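Local coordinates for protein transcriptional activator ToxR (Vibrio vulnificus, PDB 6UTC) that activates transcription as a membrane-spanning regulator, its periplasmic domain, the part described here, probably sensing bile salts and interacting with ToxS, at residues Gln45-His54 with Gln96-Lys104. Numbering follows the deposited sequence.
Sequences QCVNKYAETH and QNDLGSICK
A disulfide joins Cys46 to Cys103, SG to SG at 2.0 Å with a chi3 of -98°, and ties the C-terminal tail to helix 40-52. Cys46 turns its SG anti to the backbone N (chi1 -166°), which aims it at Cys103, just past the short helix 99-102. No hydrogen bond crosses between the segments, but Cys103 O touches Tyr50 CA at 3.0 Å in a CA-H...O contact and lies at the edge of the Tyr50 ring. On one flank Leu99 CD1 lies against Gln45 CB at 3.7 Å, while Lys49 lays its bent chain by Gly100 and carries NZ away to a salt bridge with Glu52 OE1. On the other, Lys104 runs alongside Tyr50, its CD 3.7 Å from Tyr50 CD1, and its CG meets the edge of the His54 ring at CE1. Bends at chi2 and chi3 bring Lys104 NZ back to a hydrogen bond with Ile102 O. His54 ND1 donates to Tyr50 O at 2.8 Å, a bond in the imidazole plane that helps hold the ring, which lies over one face of Tyr50. Tyr50 OH hydrogen-bonds to His79, and the Tyr50 ring stacks with that of Tyr77. Cys46 packs on Leu75 of strand 72-78; Leu99 and Lys104 rest on Ile92 and Leu90 of strand 88-93, outermost in the sheet.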
ATOM      1  N   GLN A  45      -2.596   8.191  -2.292  1.00 12.94           N
ATOM      2  CA  GLN A  45      -3.994   8.385  -1.937  1.00 12.96           C
ATOM      3  C   GLN A  45      -4.521   7.198  -1.153  1.00 14.58           C
ATOM      4  O   GLN A  45      -5.244   7.368  -0.166  1.00 15.94           O
ATOM      5  CB  GLN A  45      -4.840   8.615  -3.187  1.00 13.61           C
ATOM      6  CG  GLN A  45      -6.332   8.800  -2.885  1.00 13.59           C
ATOM      7  CD  GLN A  45      -6.646  10.150  -2.263  1.00 18.61           C
ATOM      8  OE1 GLN A  45      -5.745  10.919  -1.911  1.00 21.43           O
ATOM      9  NE2 GLN A  45      -7.933  10.451  -2.132  1.00 18.54           N
ATOM     10  N   CYS A  46      -4.156   5.989  -1.571  1.00 13.86           N
ATOM     11  CA  CYS A  46      -4.600   4.787  -0.876  1.00 13.85           C
ATOM     12  C   CYS A  46      -4.097   4.765   0.564  1.00 14.93           C
ATOM     13  O   CYS A  46      -4.861   4.497   1.494  1.00 15.78           O
ATOM     14  CB  CYS A  46      -4.129   3.555  -1.644  1.00 13.88           C
ATOM     15  SG  CYS A  46      -4.923   2.014  -1.122  1.00 16.77           S
ATOM     16  N   VAL A  47      -2.819   5.077   0.766  1.00 14.23           N
ATOM     17  CA  VAL A  47      -2.275   5.131   2.121  1.00 14.42           C
ATOM     18  C   VAL A  47      -2.983   6.205   2.938  1.00 17.91           C
ATOM     19  O   VAL A  47      -3.315   5.993   4.113  1.00 19.91           O
ATOM     20  CB  VAL A  47      -0.753   5.329   2.065  1.00 15.69           C
ATOM     21  CG1 VAL A  47      -0.169   5.563   3.468  1.00 19.79           C
ATOM     22  CG2 VAL A  47      -0.097   4.118   1.383  1.00 16.94           C
ATOM     23  N   ASN A  48      -3.238   7.368   2.328  1.00 18.65           N
ATOM     24  CA  ASN A  48      -3.992   8.432   3.001  1.00 20.34           C
ATOM     25  C   ASN A  48      -5.350   7.931   3.482  1.00 24.69           C
ATOM     26  O   ASN A  48      -5.734   8.145   4.639  1.00 23.05           O
ATOM     27  CB  ASN A  48      -4.179   9.597   2.021  1.00 19.13           C
ATOM     28  CG  ASN A  48      -5.134  10.685   2.541  1.00 25.51           C
ATOM     29  OD1 ASN A  48      -6.359  10.520   2.539  1.00 30.61           O
ATOM     30  ND2 ASN A  48      -4.569  11.804   2.956  1.00 27.09           N
ATOM     31  N   LYS A  49      -6.104   7.279   2.599  1.00 19.89           N
ATOM     32  CA  LYS A  49      -7.446   6.840   2.963  1.00 20.50           C
ATOM     33  C   LYS A  49      -7.397   5.698   3.970  1.00 23.94           C
ATOM     34  O   LYS A  49      -8.246   5.616   4.867  1.00 22.95           O
ATOM     35  CB  LYS A  49      -8.233   6.433   1.720  1.00 21.59           C
ATOM     36  CG  LYS A  49      -8.287   7.499   0.647  1.00 24.01           C
ATOM     37  CD  LYS A  49      -8.646   8.865   1.189  1.00 37.56           C
ATOM     38  CE  LYS A  49     -10.101   8.949   1.575  1.00 32.49           C
ATOM     39  NZ  LYS A  49     -10.472  10.354   1.934  1.00 38.39           N
ATOM     40  N   TYR A  50      -6.400   4.820   3.851  1.00 20.81           N
ATOM     41  CA  TYR A  50      -6.296   3.706   4.782  1.00 20.35           C
ATOM     42  C   TYR A  50      -6.000   4.208   6.179  1.00 21.65           C
ATOM     43  O   TYR A  50      -6.524   3.674   7.165  1.00 21.77           O
ATOM     44  CB  TYR A  50      -5.203   2.764   4.302  1.00 18.64           C
ATOM     45  CG  TYR A  50      -5.182   1.428   5.004  1.00 15.79           C
ATOM     46  CD1 TYR A  50      -6.010   0.400   4.587  1.00 20.25           C
ATOM     47  CD2 TYR A  50      -4.323   1.188   6.062  1.00 14.96           C
ATOM     48  CE1 TYR A  50      -5.997  -0.834   5.207  1.00 17.60           C
ATOM     49  CE2 TYR A  50      -4.299  -0.052   6.693  1.00 16.17           C
ATOM     50  CZ  TYR A  50      -5.139  -1.054   6.251  1.00 17.31           C
ATOM     51  OH  TYR A  50      -5.135  -2.299   6.852  1.00 18.93           O
ATOM     52  N   ALA A  51      -5.191   5.257   6.276  1.00 20.02           N
ATOM     53  CA  ALA A  51      -4.930   5.870   7.572  1.00 24.57           C
ATOM     54  C   ALA A  51      -6.203   6.365   8.254  1.00 26.78           C
ATOM     55  O   ALA A  51      -6.243   6.427   9.487  1.00 24.54           O
ATOM     56  CB  ALA A  51      -3.921   7.000   7.399  1.00 23.84           C
ATOM     57  N   GLU A  52      -7.255   6.678   7.495  1.00 23.11           N
ATOM     58  CA  GLU A  52      -8.467   7.218   8.110  1.00 24.86           C
ATOM     59  C   GLU A  52      -9.183   6.191   8.976  1.00 27.39           C
ATOM     60  O   GLU A  52      -9.892   6.566   9.915  1.00 27.83           O
ATOM     61  CB  GLU A  52      -9.411   7.763   7.044  1.00 25.14           C
ATOM     62  CG  GLU A  52      -8.894   9.019   6.382  1.00 26.73           C
ATOM     63  CD  GLU A  52      -9.894   9.628   5.427  1.00 26.13           C
ATOM     64  OE1 GLU A  52      -9.563  10.669   4.824  1.00 30.64           O
ATOM     65  OE2 GLU A  52     -11.000   9.066   5.278  1.00 32.04           O
ATOM     66  N   THR A  53      -9.033   4.905   8.677  1.00 24.00           N
ATOM     67  CA  THR A  53      -9.625   3.856   9.492  1.00 23.42           C
ATOM     68  C   THR A  53      -8.585   3.046  10.256  1.00 22.88           C
ATOM     69  O   THR A  53      -8.932   2.007  10.831  1.00 27.91           O
ATOM     70  CB  THR A  53     -10.482   2.942   8.622  1.00 28.18           C
ATOM     71  OG1 THR A  53      -9.779   2.671   7.400  1.00 30.01           O
ATOM     72  CG2 THR A  53     -11.812   3.610   8.304  1.00 31.20           C
ATOM     73  N   HIS A  54      -7.323   3.495  10.283  1.00 24.49           N
ATOM     74  CA  HIS A  54      -6.250   2.755  10.962  1.00 20.17           C
ATOM     75  C   HIS A  54      -5.268   3.771  11.552  1.00 23.58           C
ATOM     76  O   HIS A  54      -4.313   4.180  10.892  1.00 24.31           O
ATOM     77  CB  HIS A  54      -5.539   1.819   9.992  1.00 18.41           C
ATOM     78  CG  HIS A  54      -6.444   0.853   9.298  1.00 20.13           C
ATOM     79  ND1 HIS A  54      -7.131   1.178   8.149  1.00 22.14           N
ATOM     80  CD2 HIS A  54      -6.754  -0.437   9.569  1.00 22.11           C
ATOM     81  CE1 HIS A  54      -7.841   0.135   7.754  1.00 25.71           C
ATOM     82  NE2 HIS A  54      -7.626  -0.860   8.596  1.00 25.74           N
ATOM     83  N   GLN A  96      -9.940   3.020 -12.846  1.00 57.11           N
ATOM     84  CA  GLN A  96     -11.012   3.171 -11.873  1.00 55.81           C
ATOM     85  C   GLN A  96     -10.586   4.109 -10.745  1.00 51.31           C
ATOM     86  O   GLN A  96      -9.397   4.308 -10.480  1.00 57.94           O
ATOM     87  CB  GLN A  96     -11.420   1.808 -11.314  1.00 56.11           C
ATOM     88  CG  GLN A  96     -11.844   0.805 -12.383  1.00 58.13           C
ATOM     89  CD  GLN A  96     -12.483  -0.440 -11.797  1.00 61.69           C
ATOM     90  OE1 GLN A  96     -13.038  -0.409 -10.698  1.00 68.52           O
ATOM     91  NE2 GLN A  96     -12.406  -1.546 -12.530  1.00 62.78           N
ATOM     92  N   ASN A  97     -11.584   4.696 -10.080  1.00 48.06           N
ATOM     93  CA  ASN A  97     -11.365   5.741  -9.080  1.00 48.34           C
ATOM     94  C   ASN A  97     -12.235   5.489  -7.849  1.00 52.91           C
ATOM     95  O   ASN A  97     -13.092   6.292  -7.491  1.00 55.06           O
ATOM     96  CB  ASN A  97     -11.689   7.133  -9.625  1.00 47.17           C
ATOM     97  CG  ASN A  97     -10.856   7.497 -10.833  1.00 39.34           C
ATOM     98  OD1 ASN A  97      -9.678   7.833 -10.704  1.00 35.20           O
ATOM     99  ND2 ASN A  97     -11.465   7.442 -12.017  1.00 40.55           N
ATOM    100  N   ASP A  98     -12.009   4.365  -7.184  1.00 48.14           N
ATOM    101  CA  ASP A  98     -12.700   4.049  -5.941  1.00 48.38           C
ATOM    102  C   ASP A  98     -11.722   3.908  -4.781  1.00 39.55           C
ATOM    103  O   ASP A  98     -11.915   3.086  -3.887  1.00 38.94           O
ATOM    104  CB  ASP A  98     -13.583   2.808  -6.082  1.00 45.48           C
ATOM    105  CG  ASP A  98     -13.314   2.037  -7.363  1.00 57.33           C
ATOM    106  OD1 ASP A  98     -13.698   2.526  -8.448  1.00 63.38           O
ATOM    107  OD2 ASP A  98     -12.714   0.943  -7.288  1.00 64.86           O
ATOM    108  N   LEU A  99     -10.651   4.710  -4.784  1.00 35.24           N
ATOM    109  CA  LEU A  99      -9.650   4.581  -3.727  1.00 31.38           C
ATOM    110  C   LEU A  99     -10.232   4.904  -2.357  1.00 34.99           C
ATOM    111  O   LEU A  99      -9.822   4.310  -1.354  1.00 30.65           O
ATOM    112  CB  LEU A  99      -8.417   5.441  -4.018  1.00 26.77           C
ATOM    113  CG  LEU A  99      -7.584   5.106  -5.259  1.00 24.69           C
ATOM    114  CD1 LEU A  99      -6.321   5.943  -5.301  1.00 26.39           C
ATOM    115  CD2 LEU A  99      -7.224   3.633  -5.309  1.00 26.28           C
ATOM    116  N   GLY A 100     -11.193   5.827  -2.290  1.00 32.44           N
ATOM    117  CA  GLY A 100     -11.809   6.145  -1.013  1.00 34.01           C
ATOM    118  C   GLY A 100     -12.537   4.973  -0.383  1.00 39.97           C
ATOM    119  O   GLY A 100     -12.572   4.848   0.843  1.00 42.95           O
ATOM    120  N   SER A 101     -13.121   4.099  -1.204  1.00 36.49           N
ATOM    121  CA  SER A 101     -13.845   2.938  -0.700  1.00 38.58           C
ATOM    122  C   SER A 101     -13.041   1.646  -0.748  1.00 37.28           C
ATOM    123  O   SER A 101     -13.317   0.732   0.035  1.00 38.53           O
ATOM    124  CB  SER A 101     -15.158   2.745  -1.465  1.00 41.83           C
ATOM    125  OG  SER A 101     -14.907   2.446  -2.825  1.00 49.23           O
ATOM    126  N   ILE A 102     -12.065   1.534  -1.650  1.00 32.05           N
ATOM    127  CA  ILE A 102     -11.206   0.352  -1.651  1.00 32.18           C
ATOM    128  C   ILE A 102     -10.207   0.420  -0.505  1.00 27.27           C
ATOM    129  O   ILE A 102      -9.940  -0.584   0.169  1.00 24.86           O
ATOM    130  CB  ILE A 102     -10.507   0.195  -3.014  1.00 30.43           C
ATOM    131  CG1 ILE A 102     -11.504  -0.263  -4.081  1.00 40.94           C
ATOM    132  CG2 ILE A 102      -9.346  -0.785  -2.917  1.00 31.54           C
ATOM    133  CD1 ILE A 102     -12.220  -1.557  -3.735  1.00 48.38           C
ATOM    134  N   CYS A 103      -9.650   1.602  -0.260  1.00 24.14           N
ATOM    135  CA  CYS A 103      -8.602   1.793   0.726  1.00 24.61           C
ATOM    136  C   CYS A 103      -9.145   2.237   2.071  1.00 28.52           C
ATOM    137  O   CYS A 103      -8.358   2.581   2.952  1.00 30.12           O
ATOM    138  CB  CYS A 103      -7.566   2.790   0.203  1.00 21.26           C
ATOM    139  SG  CYS A 103      -6.921   2.335  -1.424  1.00 19.32           S
ATOM    140  N   LYS A 104     -10.467   2.211   2.244  1.00 35.98           N
ATOM    141  CA  LYS A 104     -11.153   2.564   3.495  1.00 40.64           C
ATOM    142  C   LYS A 104     -10.541   3.738   4.255  1.00 40.44           C
ATOM    143  O   LYS A 104     -10.414   3.699   5.476  1.00 40.83           O
ATOM    144  CB  LYS A 104     -11.331   1.342   4.414  1.00 40.87           C
ATOM    145  CG  LYS A 104     -10.055   0.648   4.881  1.00 36.10           C
ATOM    146  CD  LYS A 104      -9.598  -0.427   3.904  1.00 40.43           C
ATOM    147  CE  LYS A 104     -10.767  -1.272   3.429  1.00 49.95           C
ATOM    148  NZ  LYS A 104     -10.334  -2.322   2.468  1.00 51.85           N
TER